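Local coordinates for protein Vv2_1132 (Vibrio vulnificus CMCP6, PDB 5Y9S) that probably regulates transcription as a tetrameric LysR-type regulator, pairing a DNA-binding helix-turn-helix domain with a domain of the effector-binding type, at residues H99-V104 with L128-T133; S150-F155 with A292-F297; C283-T288 with Q296-I301; T156-A161 with I277-L282. All coordinates share one frame; numbering follows the deposited sequence.

Interaction 1: residues H99-V104 with L128-T133; sequences HTVRIV and LNLSVT
The imidazole of His-99 lies over Asn-129, whose CB sits 4.1 Å from the ring centroid, 20° off the normal, in a CH-pi contact. A chi1 of 73° places the His-99 ring between its own N and carbonyl carbon and tips it toward the neighbouring strand. The two strands run parallel, and backbone hydrogen bonds alternate between them: Asn-129 N gives to His-99 O at 2.9 Å, and Val-101 N to Asn-129 O at 2.8 Å. Val-101, Ile-103, Leu-130 and Val-132 share one face, branched apolar residues well suited to a buried sheet. There Leu-130 brings its CD2 to within 4.0 Å of Val-101 CB, and Val-132 CG2 rests 4.1 Å from Ile-103 CB. Leu-128, just before the strand, also reaches Val-101 CG2 with its CD1. The face with Thr-100, Arg-102 and Ser-131 is more polar: Thr-100 OG1 bonds to Thr-97, Arg-102 forms a salt bridge with Asp-152, and Ser-131 OG bonds to Glu-231 of the second subunit. Leu-130, Ser-131 and Val-132 also pair in parallel with a strand of that subunit, continuing the sheet across the interface. With helices linking its strands, this is a beta-alpha-beta crossover of the LysR substrate-binding domain.

Interaction 2: residues S150-F155 with A292-F297; sequences STDLLF and AAVDQF
Phe-297 reaches Leu-153 and Phe-155 because its CG stands opposite the backbone N (chi1 -166°), which swings the ring off helix 292-300 toward the sheet. Leu-153 answers with CG opposite its carbonyl carbon (chi1 -58°), and a chi2 of 162° then sends the two methyls to different partners. One meets the Phe-297 ring slantwise in a tight fit, Leu-153 CD1 lying 3.4 Å from Phe-297 CD1. The other, Leu-153 CD2, turns to the helix residue one turn earlier, 4.2 Å from Val-294 CG1, the two side chains sliding past each other in opposite directions. The rings of Phe-155 and Phe-297 approach from opposite directions, with Phe-297 CE1 4.0 Å from Phe-155 CZ, close to the plane of the Phe-155 ring and at its edge. Leucine, valine and phenylalanine suit this buried place because they bring no polar group to satisfy between helix and sheet.

Asp-152 is the exception. Its CB lies 3.7 Å from Val-294 CG2, so the acid offers a hydrocarbon flank to the valine while its carboxylate serves other residues. Besides Arg-102, it has a salt-bridge partner in Arg-291, at OD1, and the two probably keep this buried group ionised. Cys-283 and Ile-103 also touch the strand residues, from the strands on either side. The contact is thus helix-on-sheet packing, as in alpha/beta subdomains of periplasmic-binding-protein-like folds.

Interaction 3: residues C283-T288 with Q296-I301; sequences CYRSTT and QFWQEI
Arg-285 lays its guanidinium flat on the indole of Trp-298. The planes are only 8° apart, and Arg-285 CZ stands 3.6 Å from the centroid of the five-membered ring, almost on its normal, in a stacked cation-pi contact. The aliphatic part of the arginine follows the same face: Arg-285 CG lies 4.1 Å from the centroid of the six-membered ring, a CH-pi contact. A chi1 of 85° sets CG between the backbone N and carbonyl carbon, and the extended run from CG to NE then carries the charged end along the indole. A long side chain with a flat cationic end suits this place, since methylenes and charge both find aromatic surface.

Cys-283, two residues back and pointing the same way from the strand, brings SG to 3.8 Å from Trp-298 CZ3 in an oblique sulfur-aromatic contact. Cys-283 O lies 3.3 Å from Trp-298 CH2. Strand 277-286 and helix 292-300 are consecutive, their segment axes at 145°: the chain doubles back in helix-on-sheet packing of the C-terminal helix, part of the alpha/beta, periplasmic-binding-protein-like fold of the LysR substrate-binding domain.

Farther out, Ile-301 CD1 approaches Cys-283 SG at 4.4 Å. Two acids steer the guanidinium: Glu-173 OE2, on the adjacent strand 172-186, forms a salt bridge with Arg-285 NE, and Asp-295 OD1 one with NH1. Cys-175 and Leu-153 touch the indole as well.

Interaction 4: residues T156-A161 with I277-L282; sequences TYNISA and IPIDIL
Thr-156 and Leu-282 form an antiparallel hydrogen-bonded pair, Thr-156 N giving to Leu-282 O at 2.9 Å and Leu-282 N to Thr-156 O at 2.6 Å, before Asn-158 N donates to Asp-280 O at 3.2 Å in a more bent bond (145°).

Tyr-157 and Ile-281, the non-hydrogen-bonded pair between them, point the same way and lie side by side. Tyr-157 CE1 comes within 3.5 Å of Ile-281 CG1, and Ile-279 CD1 approaches the neighbouring ring atom Tyr-157 CD1 at 4.2 Å. A broad ring beside two beta-branched residues suits this buried face. On the face of Thr-156, Leu-282 CD1 rests on Asn-158 where the chain leaves the strand, 3.6 Å from its CA. Asn-158 has CG between its backbone N and carbonyl carbon (chi1 63°), which brings the amide across Asp-280, the two planes 55° apart and Asn-158 ND2 3.4 Å from Asp-280 OD2. Asp-280 OD1 hydrogen-bonds to Ser-179 OG.

The pairing lies where strand 153-157 runs out along the long strand 277-286, consistent with the strand connections between the two subdomains of a LysR effector-binding domain. Strand 277-286 runs between strands 153-157 and 172-186, so its Ile-279 and Ile-281 also meet Glu-180. Helix 210-220 covers the side of Tyr-157 and Ile-279, with Phe-210 nearly parallel to the Tyr-157 ring, while Ile-159, beyond the strand end, packs on Thr-59 of the third subunit.

How the interactions relate
Following the chain, interaction 1 closes first, joining neighbouring parallel strands after a short helical excursion. Residues 150-155 then open interaction 2, which waits for helix 292-300, near the C terminus, to close it. Interaction 4 lies wholly within that long loop: it continues the same strand into 156-161 and pairs it with 277-282. Interaction 3 closes a much shorter turn, from 283-288 to 296-301, and shares Gln-296 and Phe-297 with interaction 2. The helix therefore packs across at least four neighbouring strands of the sheet, since Leu-130 and Ile-103 of interaction 1 also pack on Phe-297. Interaction 4 reaches away from interaction 1, about 23 Å between centres, but continues the strands of interactions 2 and 3.

Interaction 1: residues H99-V104 with L128-T133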
loop_
_atom_site.group_PDB
_atom_site.type_symbol
_atom_site.label_atom_id
_atom_site.label_comp_id
_atom_site.label_asym_id
_atom_site.label_seq_id
_atom_site.Cartn_x
_atom_site.Cartn_y
_atom_site.Cartn_z
ATOM N N HIS D 99 -35.230 3.317 -16.631
ATOM C CA HIS D 99 -35.584 4.657 -17.099
ATOM C C HIS D 99 -34.611 5.724 -16.588
ATOM O O HIS D 99 -34.934 6.921 -16.606
ATOM C CB HIS D 99 -37.026 5.015 -16.717
ATOM C CG HIS D 99 -37.214 5.316 -15.260
ATOM N ND1 HIS D 99 -36.640 4.558 -14.258
ATOM C CD2 HIS D 99 -37.924 6.288 -14.637
ATOM C CE1 HIS D 99 -36.995 5.045 -13.081
ATOM N NE2 HIS D 99 -37.772 6.097 -13.282
ATOM N N THR D 100 -33.425 5.317 -16.136
ATOM C CA THR D 100 -32.399 6.267 -15.744
ATOM C C THR D 100 -31.524 6.582 -16.948
ATOM O O THR D 100 -31.003 5.673 -17.604
ATOM C CB THR D 100 -31.532 5.727 -14.600
ATOM O OG1 THR D 100 -32.331 5.506 -13.428
ATOM C CG2 THR D 100 -30.433 6.712 -14.278
ATOM N N VAL D 101 -31.372 7.870 -17.234
ATOM C CA VAL D 101 -30.457 8.356 -18.253
ATOM C C VAL D 101 -29.206 8.852 -17.536
ATOM O O VAL D 101 -29.290 9.726 -16.662
ATOM C CB VAL D 101 -31.102 9.465 -19.100
ATOM C CG1 VAL D 101 -30.209 9.833 -20.277
ATOM C CG2 VAL D 101 -32.476 9.024 -19.595
ATOM N N ARG D 102 -28.056 8.263 -17.882
ATOM C CA ARG D 102 -26.771 8.569 -17.256
ATOM C C ARG D 102 -26.070 9.631 -18.094
ATOM O O ARG D 102 -25.865 9.439 -19.295
ATOM C CB ARG D 102 -25.905 7.313 -17.137
ATOM C CG ARG D 102 -26.192 6.454 -15.899
ATOM C CD ARG D 102 -25.905 4.957 -16.130
ATOM N NE ARG D 102 -26.175 4.524 -17.506
ATOM C CZ ARG D 102 -25.661 3.429 -18.066
ATOM N NH1 ARG D 102 -25.966 3.115 -19.317
ATOM N NH2 ARG D 102 -24.828 2.647 -17.378
ATOM N N ILE D 103 -25.726 10.755 -17.469
ATOM C CA ILE D 103 -25.190 11.910 -18.178
ATOM C C ILE D 103 -23.884 12.313 -17.515
ATOM O O ILE D 103 -23.814 12.410 -16.285
ATOM C CB ILE D 103 -26.189 13.081 -18.186
ATOM C CG1 ILE D 103 -27.457 12.684 -18.960
ATOM C CG2 ILE D 103 -25.542 14.295 -18.783
ATOM C CD1 ILE D 103 -28.656 13.573 -18.719
ATOM N N VAL D 104 -22.846 12.509 -18.322
ATOM C CA VAL D 104 -21.542 12.973 -17.862
ATOM C C VAL D 104 -21.222 14.268 -18.599
ATOM O O VAL D 104 -21.593 14.428 -19.768
ATOM C CB VAL D 104 -20.443 11.915 -18.111
ATOM C CG1 VAL D 104 -20.324 11.609 -19.594
ATOM C CG2 VAL D 104 -19.109 12.391 -17.601
ATOM N N LEU D 128 -38.629 10.334 -17.076
ATOM C CA LEU D 128 -37.294 9.765 -16.980
ATOM C C LEU D 128 -36.655 10.153 -15.656
ATOM O O LEU D 128 -37.090 11.086 -14.978
ATOM C CB LEU D 128 -36.413 10.242 -18.132
ATOM C CG LEU D 128 -36.958 9.981 -19.530
ATOM C CD1 LEU D 128 -36.101 10.686 -20.556
ATOM C CD2 LEU D 128 -37.014 8.480 -19.802
ATOM N N ASN D 129 -35.614 9.417 -15.285
ATOM C CA ASN D 129 -34.816 9.736 -14.109
ATOM C C ASN D 129 -33.419 10.127 -14.585
ATOM O O ASN D 129 -32.698 9.301 -15.157
ATOM C CB ASN D 129 -34.773 8.552 -13.142
ATOM C CG ASN D 129 -33.902 8.828 -11.937
ATOM O OD1 ASN D 129 -33.754 9.978 -11.514
ATOM N ND2 ASN D 129 -33.308 7.775 -11.380
ATOM N N LEU D 130 -33.037 11.378 -14.352
ATOM C CA LEU D 130 -31.794 11.931 -14.883
ATOM C C LEU D 130 -30.698 11.882 -13.825
ATOM O O LEU D 130 -30.874 12.393 -12.714
ATOM C CB LEU D 130 -32.016 13.366 -15.359
ATOM C CG LEU D 130 -33.187 13.428 -16.329
ATOM C CD1 LEU D 130 -33.602 14.862 -16.599
ATOM C CD2 LEU D 130 -32.818 12.743 -17.622
ATOM N N SER D 131 -29.579 11.263 -14.166
ATOM C CA SER D 131 -28.431 11.163 -13.272
ATOM C C SER D 131 -27.243 11.858 -13.932
ATOM O O SER D 131 -26.702 11.363 -14.924
ATOM C CB SER D 131 -28.107 9.704 -12.951
ATOM O OG SER D 131 -26.925 9.612 -12.160
ATOM N N VAL D 132 -26.823 12.982 -13.356
ATOM C CA VAL D 132 -25.823 13.872 -13.939
ATOM C C VAL D 132 -24.583 13.829 -13.055
ATOM O O VAL D 132 -24.601 14.347 -11.934
ATOM C CB VAL D 132 -26.357 15.305 -14.050
ATOM C CG1 VAL D 132 -25.239 16.270 -14.443
ATOM C CG2 VAL D 132 -27.528 15.372 -15.031
ATOM N N THR D 133 -23.504 13.207 -13.534
ATOM C CA THR D 133 -22.255 13.210 -12.776
ATOM C C THR D 133 -21.228 14.079 -13.479
ATOM O O THR D 133 -20.626 13.643 -14.475
ATOM C CB THR D 133 -21.701 11.798 -12.598
ATOM O OG1 THR D 133 -20.859 11.488 -13.711
ATOM C CG2 THR D 133 -22.825 10.800 -12.511
#

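Interaction 2: residues S150-F155 with A292-F297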
loop_
_atom_site.group_PDB
_atom_site.type_symbol
_atom_site.label_atom_id
_atom_site.label_comp_id
_atom_site.label_asym_id
_atom_site.label_seq_id
_atom_site.Cartn_x
_atom_site.Cartn_y
_atom_site.Cartn_z
ATOM N N SER D 150 -21.221 2.438 -19.805
ATOM C CA SER D 150 -21.251 2.829 -18.401
ATOM C C SER D 150 -21.891 4.194 -18.204
ATOM O O SER D 150 -22.219 4.552 -17.066
ATOM C CB SER D 150 -19.832 2.817 -17.816
ATOM O OG SER D 150 -18.992 3.777 -18.435
ATOM N N THR D 151 -22.062 4.962 -19.281
ATOM C CA THR D 151 -22.827 6.201 -19.268
ATOM C C THR D 151 -23.540 6.317 -20.604
ATOM O O THR D 151 -23.168 5.659 -21.576
ATOM C CB THR D 151 -21.949 7.439 -19.018
ATOM O OG1 THR D 151 -22.779 8.524 -18.590
ATOM C CG2 THR D 151 -21.221 7.848 -20.281
ATOM N N ASP D 152 -24.573 7.156 -20.645
ATOM C CA ASP D 152 -25.455 7.239 -21.806
ATOM C C ASP D 152 -25.228 8.465 -22.677
ATOM O O ASP D 152 -25.310 8.360 -23.906
ATOM C CB ASP D 152 -26.911 7.222 -21.347
ATOM C CG ASP D 152 -27.225 6.001 -20.510
ATOM O OD1 ASP D 152 -27.847 6.153 -19.442
ATOM O OD2 ASP D 152 -26.830 4.889 -20.924
ATOM N N LEU D 153 -24.978 9.629 -22.080
ATOM C CA LEU D 153 -24.792 10.854 -22.846
ATOM C C LEU D 153 -23.624 11.642 -22.285
ATOM O O LEU D 153 -23.340 11.606 -21.086
ATOM C CB LEU D 153 -26.037 11.744 -22.855
ATOM C CG LEU D 153 -27.327 11.124 -23.396
ATOM C CD1 LEU D 153 -28.529 11.940 -22.947
ATOM C CD2 LEU D 153 -27.265 11.038 -24.906
ATOM N N LEU D 154 -22.954 12.359 -23.173
ATOM C CA LEU D 154 -21.864 13.241 -22.800
ATOM C C LEU D 154 -22.128 14.599 -23.435
ATOM O O LEU D 154 -22.338 14.688 -24.647
ATOM C CB LEU D 154 -20.523 12.657 -23.254
ATOM C CG LEU D 154 -19.380 13.656 -23.362
ATOM C CD1 LEU D 154 -18.781 13.966 -21.976
ATOM C CD2 LEU D 154 -18.318 13.161 -24.331
ATOM N N PHE D 155 -22.163 15.643 -22.620
ATOM C CA PHE D 155 -22.264 17.013 -23.111
ATOM C C PHE D 155 -20.896 17.664 -23.001
ATOM O O PHE D 155 -20.222 17.511 -21.978
ATOM C CB PHE D 155 -23.293 17.800 -22.310
ATOM C CG PHE D 155 -24.689 17.373 -22.566
ATOM C CD1 PHE D 155 -25.223 16.285 -21.898
ATOM C CD2 PHE D 155 -25.472 18.046 -23.486
ATOM C CE1 PHE D 155 -26.517 15.874 -22.140
ATOM C CE2 PHE D 155 -26.768 17.643 -23.737
ATOM C CZ PHE D 155 -27.294 16.556 -23.070
ATOM N N ALA D 292 -34.625 2.979 -24.706
ATOM C CA ALA D 292 -35.693 3.903 -25.065
ATOM C C ALA D 292 -35.653 5.171 -24.218
ATOM O O ALA D 292 -36.045 6.246 -24.694
ATOM C CB ALA D 292 -37.052 3.219 -24.945
ATOM N N ALA D 293 -35.185 5.072 -22.971
ATOM C CA ALA D 293 -35.021 6.277 -22.171
ATOM C C ALA D 293 -33.990 7.205 -22.803
ATOM O O ALA D 293 -34.196 8.421 -22.877
ATOM C CB ALA D 293 -34.633 5.909 -20.738
ATOM N N VAL D 294 -32.888 6.645 -23.296
ATOM C CA VAL D 294 -31.872 7.474 -23.931
ATOM C C VAL D 294 -32.403 8.072 -25.233
ATOM O O VAL D 294 -32.204 9.260 -25.512
ATOM C CB VAL D 294 -30.587 6.659 -24.152
ATOM C CG1 VAL D 294 -29.516 7.527 -24.779
ATOM C CG2 VAL D 294 -30.118 6.105 -22.843
ATOM N N ASP D 295 -33.108 7.273 -26.036
ATOM C CA ASP D 295 -33.675 7.804 -27.273
ATOM C C ASP D 295 -34.699 8.895 -26.984
ATOM O O ASP D 295 -34.651 9.976 -27.584
ATOM C CB ASP D 295 -34.290 6.678 -28.101
ATOM C CG ASP D 295 -33.358 6.200 -29.201
ATOM O OD1 ASP D 295 -32.966 7.041 -30.052
ATOM O OD2 ASP D 295 -33.003 4.996 -29.197
ATOM N N GLN D 296 -35.621 8.649 -26.049
ATOM C CA GLN D 296 -36.603 9.684 -25.734
ATOM C C GLN D 296 -35.911 10.988 -25.366
ATOM O O GLN D 296 -36.339 12.069 -25.785
ATOM C CB GLN D 296 -37.521 9.233 -24.601
ATOM C CG GLN D 296 -38.542 8.181 -24.985
ATOM C CD GLN D 296 -39.312 7.672 -23.779
ATOM O OE1 GLN D 296 -38.954 7.961 -22.638
ATOM N NE2 GLN D 296 -40.372 6.914 -24.025
ATOM N N PHE D 297 -34.816 10.899 -24.604
ATOM C CA PHE D 297 -34.039 12.089 -24.276
ATOM C C PHE D 297 -33.404 12.692 -25.520
ATOM O O PHE D 297 -33.505 13.902 -25.758
ATOM C CB PHE D 297 -32.958 11.746 -23.254
ATOM C CG PHE D 297 -32.341 12.954 -22.606
ATOM C CD1 PHE D 297 -31.418 13.729 -23.288
ATOM C CD2 PHE D 297 -32.694 13.322 -21.316
ATOM C CE1 PHE D 297 -30.855 14.840 -22.696
ATOM C CE2 PHE D 297 -32.131 14.432 -20.720
ATOM C CZ PHE D 297 -31.214 15.191 -21.415
#

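Interaction 3: residues C283-T288 with Q296-I301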
loop_
_atom_site.group_PDB
_atom_site.type_symbol
_atom_site.label_atom_id
_atom_site.label_comp_id
_atom_site.label_asym_id
_atom_site.label_seq_id
_atom_site.Cartn_x
_atom_site.Cartn_y
_atom_site.Cartn_z
ATOM N N CYS D 283 -23.627 17.161 -27.873
ATOM C CA CYS D 283 -24.039 15.983 -27.130
ATOM C C CYS D 283 -23.629 14.750 -27.923
ATOM O O CYS D 283 -23.977 14.624 -29.102
ATOM C CB CYS D 283 -25.541 15.986 -26.862
ATOM S SG CYS D 283 -26.031 14.583 -25.834
ATOM N N TYR D 284 -22.886 13.854 -27.277
ATOM C CA TYR D 284 -22.403 12.604 -27.846
ATOM C C TYR D 284 -23.154 11.417 -27.266
ATOM O O TYR D 284 -23.538 11.425 -26.090
ATOM C CB TYR D 284 -20.925 12.391 -27.548
ATOM C CG TYR D 284 -19.993 13.211 -28.374
ATOM C CD1 TYR D 284 -19.536 12.744 -29.593
ATOM C CD2 TYR D 284 -19.523 14.433 -27.911
ATOM C CE1 TYR D 284 -18.651 13.483 -30.345
ATOM C CE2 TYR D 284 -18.638 15.178 -28.659
ATOM C CZ TYR D 284 -18.212 14.703 -29.878
ATOM O OH TYR D 284 -17.334 15.446 -30.635
ATOM N N ARG D 285 -23.314 10.371 -28.082
ATOM C CA ARG D 285 -23.914 9.127 -27.615
ATOM C C ARG D 285 -23.264 7.941 -28.316
ATOM O O ARG D 285 -22.536 8.093 -29.299
ATOM C CB ARG D 285 -25.427 9.130 -27.829
ATOM C CG ARG D 285 -25.852 8.693 -29.213
ATOM C CD ARG D 285 -27.305 8.205 -29.226
ATOM N NE ARG D 285 -27.928 8.431 -30.527
ATOM C CZ ARG D 285 -29.237 8.379 -30.758
ATOM N NH1 ARG D 285 -30.091 8.098 -29.779
ATOM N NH2 ARG D 285 -29.694 8.614 -31.980
ATOM N N SER D 286 -23.527 6.746 -27.788
ATOM C CA SER D 286 -23.019 5.514 -28.373
ATOM C C SER D 286 -23.939 5.027 -29.479
ATOM O O SER D 286 -25.164 5.026 -29.328
ATOM C CB SER D 286 -22.889 4.407 -27.328
ATOM O OG SER D 286 -22.403 3.226 -27.945
ATOM N N THR D 287 -23.336 4.575 -30.582
ATOM C CA THR D 287 -24.132 4.029 -31.678
ATOM C C THR D 287 -24.741 2.675 -31.318
ATOM O O THR D 287 -25.840 2.357 -31.784
ATOM C CB THR D 287 -23.284 3.923 -32.945
ATOM O OG1 THR D 287 -22.101 3.173 -32.659
ATOM C CG2 THR D 287 -22.879 5.315 -33.439
ATOM N N THR D 288 -24.068 1.886 -30.473
ATOM C CA THR D 288 -24.527 0.571 -30.031
ATOM C C THR D 288 -25.415 0.610 -28.782
ATOM O O THR D 288 -25.594 -0.429 -28.143
ATOM C CB THR D 288 -23.329 -0.346 -29.747
ATOM O OG1 THR D 288 -22.573 0.157 -28.635
ATOM C CG2 THR D 288 -22.422 -0.447 -30.951
ATOM N N GLN D 296 -35.621 8.649 -26.049
ATOM C CA GLN D 296 -36.603 9.684 -25.734
ATOM C C GLN D 296 -35.911 10.988 -25.366
ATOM O O GLN D 296 -36.339 12.069 -25.785
ATOM C CB GLN D 296 -37.521 9.233 -24.601
ATOM C CG GLN D 296 -38.542 8.181 -24.985
ATOM C CD GLN D 296 -39.312 7.672 -23.779
ATOM O OE1 GLN D 296 -38.954 7.961 -22.638
ATOM N NE2 GLN D 296 -40.372 6.914 -24.025
ATOM N N PHE D 297 -34.816 10.899 -24.604
ATOM C CA PHE D 297 -34.039 12.089 -24.276
ATOM C C PHE D 297 -33.404 12.692 -25.520
ATOM O O PHE D 297 -33.505 13.902 -25.758
ATOM C CB PHE D 297 -32.958 11.746 -23.254
ATOM C CG PHE D 297 -32.341 12.954 -22.606
ATOM C CD1 PHE D 297 -31.418 13.729 -23.288
ATOM C CD2 PHE D 297 -32.694 13.322 -21.316
ATOM C CE1 PHE D 297 -30.855 14.840 -22.696
ATOM C CE2 PHE D 297 -32.131 14.432 -20.720
ATOM C CZ PHE D 297 -31.214 15.191 -21.415
ATOM N N TRP D 298 -32.724 11.860 -26.313
ATOM C CA TRP D 298 -31.996 12.365 -27.474
ATOM C C TRP D 298 -32.941 12.997 -28.491
ATOM O O TRP D 298 -32.677 14.095 -28.995
ATOM C CB TRP D 298 -31.191 11.229 -28.103
ATOM C CG TRP D 298 -30.415 11.618 -29.301
ATOM C CD1 TRP D 298 -30.885 11.750 -30.575
ATOM C CD2 TRP D 298 -29.015 11.921 -29.356
ATOM N NE1 TRP D 298 -29.865 12.116 -31.419
ATOM C CE2 TRP D 298 -28.707 12.230 -30.696
ATOM C CE3 TRP D 298 -27.991 11.956 -28.404
ATOM C CZ2 TRP D 298 -27.414 12.575 -31.108
ATOM C CZ3 TRP D 298 -26.706 12.297 -28.814
ATOM C CH2 TRP D 298 -26.432 12.606 -30.154
ATOM N N GLN D 299 -34.062 12.331 -28.786
ATOM C CA GLN D 299 -35.005 12.859 -29.766
ATOM C C GLN D 299 -35.617 14.177 -29.321
ATOM O O GLN D 299 -36.191 14.892 -30.147
ATOM C CB GLN D 299 -36.110 11.835 -30.048
ATOM C CG GLN D 299 -35.919 11.063 -31.352
ATOM C CD GLN D 299 -35.044 9.820 -31.200
ATOM O OE1 GLN D 299 -34.762 9.370 -30.092
ATOM N NE2 GLN D 299 -34.610 9.262 -32.324
ATOM N N GLU D 300 -35.504 14.523 -28.043
ATOM C CA GLU D 300 -36.077 15.778 -27.582
ATOM C C GLU D 300 -35.129 16.968 -27.775
ATOM O O GLU D 300 -35.599 18.098 -27.967
ATOM C CB GLU D 300 -36.503 15.636 -26.116
ATOM C CG GLU D 300 -37.797 16.374 -25.770
ATOM C CD GLU D 300 -37.638 17.871 -25.877
ATOM O OE1 GLU D 300 -36.645 18.399 -25.332
ATOM O OE2 GLU D 300 -38.494 18.520 -26.506
ATOM N N ILE D 301 -33.816 16.749 -27.764
ATOM C CA ILE D 301 -32.841 17.824 -27.971
ATOM C C ILE D 301 -32.344 17.709 -29.412
ATOM O O ILE D 301 -31.318 17.089 -29.696
ATOM C CB ILE D 301 -31.692 17.766 -26.956
ATOM C CG1 ILE D 301 -31.243 16.330 -26.711
ATOM C CG2 ILE D 301 -32.079 18.396 -25.623
ATOM C CD1 ILE D 301 -30.061 16.238 -25.790
#

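Interaction 4: residues T156-A161 with I277-L282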
loop_
_atom_site.group_PDB
_atom_site.type_symbol
_atom_site.label_atom_id
_atom_site.label_comp_id
_atom_site.label_asym_id
_atom_site.label_seq_id
_atom_site.Cartn_x
_atom_site.Cartn_y
_atom_site.Cartn_z
ATOM N N THR D 156 -20.479 18.369 -24.051
ATOM C CA THR D 156 -19.135 18.941 -24.054
ATOM C C THR D 156 -19.047 20.067 -25.075
ATOM O O THR D 156 -19.863 20.167 -25.994
ATOM C CB THR D 156 -18.078 17.871 -24.359
ATOM O OG1 THR D 156 -16.766 18.386 -24.089
ATOM C CG2 THR D 156 -18.177 17.442 -25.818
ATOM N N TYR D 157 -18.051 20.925 -24.881
ATOM C CA TYR D 157 -17.662 21.914 -25.881
ATOM C C TYR D 157 -16.828 21.239 -26.969
ATOM O O TYR D 157 -16.092 20.281 -26.703
ATOM C CB TYR D 157 -16.855 23.050 -25.241
ATOM C CG TYR D 157 -17.573 23.891 -24.187
ATOM C CD1 TYR D 157 -18.621 24.732 -24.541
ATOM C CD2 TYR D 157 -17.190 23.849 -22.846
ATOM C CE1 TYR D 157 -19.282 25.500 -23.602
ATOM C CE2 TYR D 157 -17.845 24.618 -21.887
ATOM C CZ TYR D 157 -18.898 25.442 -22.281
ATOM O OH TYR D 157 -19.570 26.216 -21.368
ATOM N N ASN D 158 -16.945 21.747 -28.199
ATOM C CA ASN D 158 -16.351 21.075 -29.358
ATOM C C ASN D 158 -14.846 20.908 -29.183
ATOM O O ASN D 158 -14.186 21.700 -28.514
ATOM C CB ASN D 158 -16.632 21.857 -30.638
ATOM C CG ASN D 158 -16.009 23.236 -30.613
ATOM O OD1 ASN D 158 -14.785 23.374 -30.615
ATOM N ND2 ASN D 158 -16.848 24.269 -30.573
ATOM N N ILE D 159 -14.296 19.873 -29.802
ATOM C CA ILE D 159 -12.915 19.464 -29.561
ATOM C C ILE D 159 -12.096 19.738 -30.816
ATOM O O ILE D 159 -12.367 19.177 -31.886
ATOM C CB ILE D 159 -12.820 17.985 -29.146
ATOM C CG1 ILE D 159 -13.981 17.605 -28.220
ATOM C CG2 ILE D 159 -11.486 17.709 -28.469
ATOM C CD1 ILE D 159 -15.168 17.004 -28.952
ATOM N N SER D 160 -11.105 20.612 -30.685
ATOM C CA SER D 160 -10.077 20.791 -31.702
ATOM C C SER D 160 -8.948 19.808 -31.404
ATOM O O SER D 160 -8.320 19.886 -30.340
ATOM C CB SER D 160 -9.568 22.232 -31.701
ATOM O OG SER D 160 -9.065 22.608 -32.971
ATOM N N ALA D 161 -8.704 18.873 -32.321
ATOM C CA ALA D 161 -7.751 17.801 -32.051
ATOM C C ALA D 161 -6.321 18.329 -32.112
ATOM O O ALA D 161 -5.941 19.026 -33.058
ATOM C CB ALA D 161 -7.942 16.652 -33.043
ATOM N N ILE D 277 -16.314 35.212 -29.246
ATOM C CA ILE D 277 -15.720 33.992 -29.782
ATOM C C ILE D 277 -16.820 32.954 -29.955
ATOM O O ILE D 277 -17.481 32.604 -28.964
ATOM C CB ILE D 277 -14.613 33.452 -28.873
ATOM C CG1 ILE D 277 -13.552 34.525 -28.636
ATOM C CG2 ILE D 277 -14.005 32.233 -29.518
ATOM C CD1 ILE D 277 -12.750 34.302 -27.401
ATOM N N PRO D 278 -17.018 32.408 -31.163
ATOM C CA PRO D 278 -18.065 31.400 -31.370
ATOM C C PRO D 278 -17.697 30.071 -30.734
ATOM O O PRO D 278 -16.527 29.690 -30.681
ATOM C CB PRO D 278 -18.126 31.264 -32.893
ATOM C CG PRO D 278 -16.726 31.512 -33.333
ATOM C CD PRO D 278 -16.212 32.607 -32.385
ATOM N N ILE D 279 -18.723 29.341 -30.303
ATOM C CA ILE D 279 -18.523 28.113 -29.552
ATOM C C ILE D 279 -19.758 27.238 -29.719
ATOM O O ILE D 279 -20.883 27.738 -29.826
ATOM C CB ILE D 279 -18.215 28.440 -28.072
ATOM C CG1 ILE D 279 -17.161 27.512 -27.532
ATOM C CG2 ILE D 279 -19.458 28.418 -27.191
ATOM C CD1 ILE D 279 -16.625 28.045 -26.263
ATOM N N ASP D 280 -19.540 25.925 -29.770
ATOM C CA ASP D 280 -20.613 24.953 -29.940
ATOM C C ASP D 280 -20.624 24.010 -28.750
ATOM O O ASP D 280 -19.568 23.658 -28.217
ATOM C CB ASP D 280 -20.460 24.115 -31.233
ATOM C CG ASP D 280 -20.004 24.932 -32.429
ATOM O OD1 ASP D 280 -20.585 26.007 -32.685
ATOM O OD2 ASP D 280 -19.076 24.479 -33.128
ATOM N N ILE D 281 -21.816 23.598 -28.339
ATOM C CA ILE D 281 -21.975 22.634 -27.260
ATOM C C ILE D 281 -22.575 21.374 -27.859
ATOM O O ILE D 281 -23.674 21.405 -28.431
ATOM C CB ILE D 281 -22.845 23.178 -26.125
ATOM C CG1 ILE D 281 -22.076 24.253 -25.353
ATOM C CG2 ILE D 281 -23.234 22.039 -25.204
ATOM C CD1 ILE D 281 -22.959 25.212 -24.605
ATOM N N LEU D 282 -21.855 20.269 -27.720
ATOM C CA LEU D 282 -22.191 19.024 -28.388
ATOM C C LEU D 282 -22.750 18.033 -27.387
ATOM O O LEU D 282 -22.413 18.069 -26.201
ATOM C CB LEU D 282 -20.959 18.428 -29.077
ATOM C CG LEU D 282 -20.317 19.460 -30.001
ATOM C CD1 LEU D 282 -19.027 18.963 -30.614
ATOM C CD2 LEU D 282 -21.327 19.844 -31.065
#